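Local coordinates for protein deoxyhypusine synthase, putative (Entamoeba histolytica, PDB 7L9R) that probably acts as a deoxyhypusine synthase, an NAD-dependent transferase that moves the aminobutyl group of spermidine onto the translation factor eIF5A, at residues E262-H275 with R284-A296. Numbering follows the deposited sequence.
Unlike the reference sequence in segment 284-296: Glu286 (reference Gly).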
loop_
_atom_site.group_PDB
_atom_site.type_symbol
_atom_site.label_atom_id
_atom_site.label_comp_id
_atom_site.label_asym_id
_atom_site.label_seq_id
_atom_site.Cartn_x
_atom_site.Cartn_y
_atom_site.Cartn_z
ATOM N N GLU B 262 -4.596 -3.528 -34.924
ATOM C CA GLU B 262 -5.115 -2.842 -33.748
ATOM C C GLU B 262 -4.834 -3.720 -32.535
ATOM O O GLU B 262 -4.905 -4.947 -32.631
ATOM C CB GLU B 262 -6.618 -2.562 -33.895
ATOM C CG GLU B 262 -7.199 -1.614 -32.858
ATOM C CD GLU B 262 -7.137 -0.166 -33.306
ATOM O OE1 GLU B 262 -6.445 0.121 -34.306
ATOM O OE2 GLU B 262 -7.774 0.687 -32.656
ATOM N N THR B 263 -4.509 -3.094 -31.401
ATOM C CA THR B 263 -4.072 -3.806 -30.204
ATOM C C THR B 263 -5.004 -3.558 -29.025
ATOM O O THR B 263 -5.417 -2.422 -28.773
ATOM C CB THR B 263 -2.657 -3.390 -29.790
ATOM O OG1 THR B 263 -2.655 -2.003 -29.422
ATOM C CG2 THR B 263 -1.669 -3.615 -30.911
ATOM N N GLY B 264 -5.309 -4.623 -28.300
ATOM C CA GLY B 264 -5.990 -4.507 -27.020
ATOM C C GLY B 264 -5.246 -5.287 -25.960
ATOM O O GLY B 264 -4.740 -6.378 -26.217
ATOM N N VAL B 265 -5.201 -4.726 -24.755
ATOM C CA VAL B 265 -4.409 -5.296 -23.672
ATOM C C VAL B 265 -5.261 -5.353 -22.414
ATOM O O VAL B 265 -5.890 -4.359 -22.035
ATOM C CB VAL B 265 -3.121 -4.488 -23.430
ATOM C CG1 VAL B 265 -2.448 -4.934 -22.171
ATOM C CG2 VAL B 265 -2.178 -4.674 -24.596
ATOM N N ILE B 266 -5.280 -6.521 -21.774
ATOM C CA ILE B 266 -5.979 -6.752 -20.515
ATOM C C ILE B 266 -4.979 -7.399 -19.573
ATOM O O ILE B 266 -4.468 -8.490 -19.861
ATOM C CB ILE B 266 -7.212 -7.655 -20.692
ATOM C CG1 ILE B 266 -8.139 -7.096 -21.768
ATOM C CG2 ILE B 266 -7.967 -7.811 -19.363
ATOM C CD1 ILE B 266 -9.226 -8.065 -22.190
ATOM N N ILE B 267 -4.689 -6.733 -18.457
ATOM C CA ILE B 267 -3.670 -7.200 -17.525
ATOM C C ILE B 267 -4.291 -7.295 -16.141
ATOM O O ILE B 267 -4.785 -6.297 -15.603
ATOM C CB ILE B 267 -2.441 -6.278 -17.505
ATOM C CG1 ILE B 267 -1.836 -6.186 -18.907
ATOM C CG2 ILE B 267 -1.395 -6.813 -16.534
ATOM C CD1 ILE B 267 -0.707 -5.192 -19.011
ATOM N N LEU B 268 -4.244 -8.482 -15.556
ATOM C CA LEU B 268 -4.784 -8.723 -14.231
ATOM C C LEU B 268 -3.616 -8.980 -13.291
ATOM O O LEU B 268 -2.840 -9.917 -13.509
ATOM C CB LEU B 268 -5.743 -9.912 -14.252
ATOM C CG LEU B 268 -6.668 -9.988 -15.466
ATOM C CD1 LEU B 268 -7.465 -11.285 -15.459
ATOM C CD2 LEU B 268 -7.610 -8.801 -15.504
ATOM N N GLY B 269 -3.499 -8.152 -12.251
ATOM C CA GLY B 269 -2.432 -8.266 -11.280
ATOM C C GLY B 269 -1.219 -7.436 -11.659
ATOM O O GLY B 269 -1.111 -6.889 -12.759
ATOM N N GLY B 270 -0.274 -7.365 -10.728
ATOM C CA GLY B 270 0.931 -6.560 -10.889
ATOM C C GLY B 270 2.141 -7.431 -11.167
ATOM O O GLY B 270 2.303 -8.497 -10.564
ATOM N N GLY B 271 2.991 -6.968 -12.078
ATOM C CA GLY B 271 4.229 -7.649 -12.395
ATOM C C GLY B 271 4.186 -8.576 -13.592
ATOM O O GLY B 271 5.117 -9.375 -13.764
ATOM N N VAL B 272 3.158 -8.479 -14.440
ATOM C CA VAL B 272 2.979 -9.417 -15.545
ATOM C C VAL B 272 3.810 -8.976 -16.745
ATOM O O VAL B 272 4.900 -9.505 -16.989
ATOM C CB VAL B 272 1.493 -9.541 -15.930
ATOM C CG1 VAL B 272 1.304 -10.621 -16.982
ATOM C CG2 VAL B 272 0.657 -9.836 -14.709
ATOM N N MET B 273 3.298 -8.005 -17.502
ATOM C CA MET B 273 3.941 -7.522 -18.717
ATOM C C MET B 273 3.981 -6.000 -18.690
ATOM O O MET B 273 3.249 -5.352 -17.934
ATOM C CB MET B 273 3.233 -8.025 -19.988
ATOM C CG MET B 273 1.835 -7.464 -20.219
ATOM S SD MET B 273 0.996 -8.165 -21.668
ATOM C CE MET B 273 1.680 -7.194 -23.011
ATOM N N LYS B 274 4.819 -5.428 -19.553
ATOM C CA LYS B 274 4.994 -3.983 -19.585
ATOM C C LYS B 274 3.830 -3.349 -20.339
ATOM O O LYS B 274 3.450 -3.814 -21.418
ATOM C CB LYS B 274 6.326 -3.621 -20.244
ATOM N N HIS B 275 3.254 -2.296 -19.747
ATOM C CA HIS B 275 2.084 -1.635 -20.326
ATOM C C HIS B 275 2.383 -1.060 -21.705
ATOM O O HIS B 275 1.529 -1.090 -22.600
ATOM C CB HIS B 275 1.587 -0.525 -19.393
ATOM C CG HIS B 275 1.069 -1.013 -18.073
ATOM N ND1 HIS B 275 1.255 -2.304 -17.624
ATOM C CD2 HIS B 275 0.363 -0.377 -17.107
ATOM C CE1 HIS B 275 0.689 -2.441 -16.438
ATOM N NE2 HIS B 275 0.139 -1.287 -16.102
ATOM N N ARG B 284 7.712 2.620 -28.042
ATOM C CA ARG B 284 7.053 1.877 -26.968
ATOM C C ARG B 284 5.993 2.767 -26.330
ATOM O O ARG B 284 6.297 3.613 -25.486
ATOM C CB ARG B 284 8.073 1.401 -25.939
ATOM N N ASN B 285 4.737 2.578 -26.738
ATOM C CA ASN B 285 3.602 3.326 -26.214
ATOM C C ASN B 285 2.519 2.357 -25.761
ATOM O O ASN B 285 2.576 1.154 -26.021
ATOM C CB ASN B 285 3.031 4.297 -27.259
ATOM C CG ASN B 285 3.757 5.623 -27.282
ATOM O OD1 ASN B 285 3.904 6.279 -26.252
ATOM N ND2 ASN B 285 4.221 6.023 -28.461
ATOM N N GLU B 286 1.517 2.899 -25.077
ATOM C CA GLU B 286 0.394 2.084 -24.648
ATOM C C GLU B 286 -0.362 1.536 -25.862
ATOM O O GLU B 286 -0.121 1.913 -27.013
ATOM C CB GLU B 286 -0.541 2.889 -23.743
ATOM C CG GLU B 286 0.086 3.300 -22.410
ATOM C CD GLU B 286 -0.843 3.066 -21.228
ATOM O OE1 GLU B 286 -2.036 2.757 -21.451
ATOM O OE2 GLU B 286 -0.377 3.185 -20.074
ATOM N N ALA B 287 -1.276 0.615 -25.587
ATOM C CA ALA B 287 -2.049 -0.032 -26.631
ATOM C C ALA B 287 -3.216 0.860 -27.043
ATOM O O ALA B 287 -3.536 1.849 -26.379
ATOM C CB ALA B 287 -2.556 -1.391 -26.157
ATOM N N ASP B 288 -3.853 0.507 -28.163
ATOM C CA ASP B 288 -5.036 1.250 -28.588
ATOM C C ASP B 288 -6.140 1.146 -27.545
ATOM O O ASP B 288 -6.833 2.131 -27.264
ATOM C CB ASP B 288 -5.537 0.731 -29.934
ATOM C CG ASP B 288 -4.521 0.898 -31.044
ATOM O OD1 ASP B 288 -4.068 2.041 -31.283
ATOM O OD2 ASP B 288 -4.185 -0.118 -31.688
ATOM N N PHE B 289 -6.311 -0.040 -26.960
ATOM C CA PHE B 289 -7.245 -0.278 -25.869
ATOM C C PHE B 289 -6.513 -1.008 -24.750
ATOM O O PHE B 289 -5.769 -1.961 -25.005
ATOM C CB PHE B 289 -8.453 -1.113 -26.323
ATOM C CG PHE B 289 -9.197 -0.531 -27.494
ATOM C CD1 PHE B 289 -10.032 0.564 -27.329
ATOM C CD2 PHE B 289 -9.084 -1.097 -28.756
ATOM C CE1 PHE B 289 -10.728 1.097 -28.406
ATOM C CE2 PHE B 289 -9.778 -0.572 -29.836
ATOM C CZ PHE B 289 -10.600 0.529 -29.662
ATOM N N ALA B 290 -6.729 -0.576 -23.510
ATOM C CA ALA B 290 -6.025 -1.191 -22.396
ATOM C C ALA B 290 -6.906 -1.191 -21.156
ATOM O O ALA B 290 -7.561 -0.193 -20.846
ATOM C CB ALA B 290 -4.698 -0.479 -22.100
ATOM N N VAL B 291 -6.922 -2.328 -20.466
ATOM C CA VAL B 291 -7.615 -2.485 -19.194
ATOM C C VAL B 291 -6.626 -3.085 -18.208
ATOM O O VAL B 291 -6.062 -4.157 -18.467
ATOM C CB VAL B 291 -8.865 -3.372 -19.327
ATOM C CG1 VAL B 291 -9.464 -3.686 -17.953
ATOM C CG2 VAL B 291 -9.891 -2.690 -20.216
ATOM N N TYR B 292 -6.407 -2.398 -17.089
ATOM C CA TYR B 292 -5.506 -2.862 -16.045
ATOM C C TYR B 292 -6.321 -3.049 -14.775
ATOM O O TYR B 292 -7.042 -2.136 -14.361
ATOM C CB TYR B 292 -4.357 -1.867 -15.804
ATOM C CG TYR B 292 -3.623 -1.431 -17.056
ATOM C CD1 TYR B 292 -2.669 -2.246 -17.653
ATOM C CD2 TYR B 292 -3.871 -0.191 -17.632
ATOM C CE1 TYR B 292 -1.994 -1.843 -18.802
ATOM C CE2 TYR B 292 -3.196 0.225 -18.776
ATOM C CZ TYR B 292 -2.259 -0.605 -19.357
ATOM O OH TYR B 292 -1.590 -0.197 -20.497
ATOM N N ILE B 293 -6.219 -4.229 -14.165
ATOM C CA ILE B 293 -6.973 -4.562 -12.959
ATOM C C ILE B 293 -6.008 -5.147 -11.940
ATOM O O ILE B 293 -5.445 -6.225 -12.165
ATOM C CB ILE B 293 -8.109 -5.562 -13.242
ATOM C CG1 ILE B 293 -9.008 -5.070 -14.375
ATOM C CG2 ILE B 293 -8.920 -5.824 -11.982
ATOM C CD1 ILE B 293 -10.081 -6.056 -14.756
ATOM N N ASN B 294 -5.841 -4.463 -10.812
ATOM C CA ASN B 294 -5.076 -5.025 -9.705
ATOM C C ASN B 294 -5.388 -4.256 -8.430
ATOM O O ASN B 294 -6.010 -3.192 -8.451
ATOM C CB ASN B 294 -3.570 -5.015 -9.995
ATOM C CG ASN B 294 -3.069 -3.654 -10.415
ATOM O OD1 ASN B 294 -2.944 -2.747 -9.593
ATOM N ND2 ASN B 294 -2.763 -3.505 -11.700
ATOM N N THR B 295 -4.911 -4.800 -7.314
ATOM C CA THR B 295 -5.134 -4.195 -6.008
ATOM C C THR B 295 -4.098 -3.135 -5.659
ATOM O O THR B 295 -4.283 -2.415 -4.673
ATOM C CB THR B 295 -5.146 -5.275 -4.916
ATOM O OG1 THR B 295 -3.929 -6.035 -4.971
ATOM C CG2 THR B 295 -6.346 -6.212 -5.097
ATOM N N ALA B 296 -3.013 -3.034 -6.424
ATOM C CA ALA B 296 -2.036 -1.971 -6.223
ATOM C C ALA B 296 -2.601 -0.643 -6.727
ATOM O O ALA B 296 -2.007 0.418 -6.531
ATOM C CB ALA B 296 -0.723 -2.302 -6.928
#
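Tyr292 and His275 meet because each swings its ring anti to its own carbonyl carbon, which lays phenol and imidazole over one another in an offset stack, centroids 3.8 Å apart and planes 13° from parallel. Tyr292 CE1 lies over the middle of the imidazole, so the loop after strand 262-268 folds back on a flat aromatic surface. Tyrosine suits the place by offering that face to His275 and an edge to Ile267, whose CD1 lies 3.6 Å from Tyr292 CE1. Tyr292 OH also makes a weak hydrogen bond to Glu286 OE1, from a residue that is Gly in the reference sequence.

At the N-terminal end of the strands, Thr263 and Asp288 exchange bonds. Thr263 holds its hydroxyl between backbone N and carbonyl carbon (chi1 64°), where OG1 accepts the N-H of Asp288 at 3.1 Å; the short Asp288 carboxylate reaches back, OD2 taking the N-H of Thr263 at 3.0 Å through its anti lone pair. The Glu262 carboxylate stacks on it, planes 18° apart; two acceptors this close, with no hydrogen bond between them, may raise the proton affinity of either acid.

Alternating backbone hydrogen bonds join the strands from Thr263 to Gly269, a glycine whose positive phi suits the strand's end. Leu268 CD2 packs on Ile293 CD1 at 3.8 Å, branched side chains filling the face turned to helix 330-339.

Strands 262-268 and 289-294 are adjacent in a parallel sheet of order 3-2-1-4-5-6, Rossmann-type and consistent with NAD use, flanked by 87-93 and 322-327; helix 51-66 packs against Ile266, Phe289 and Val291.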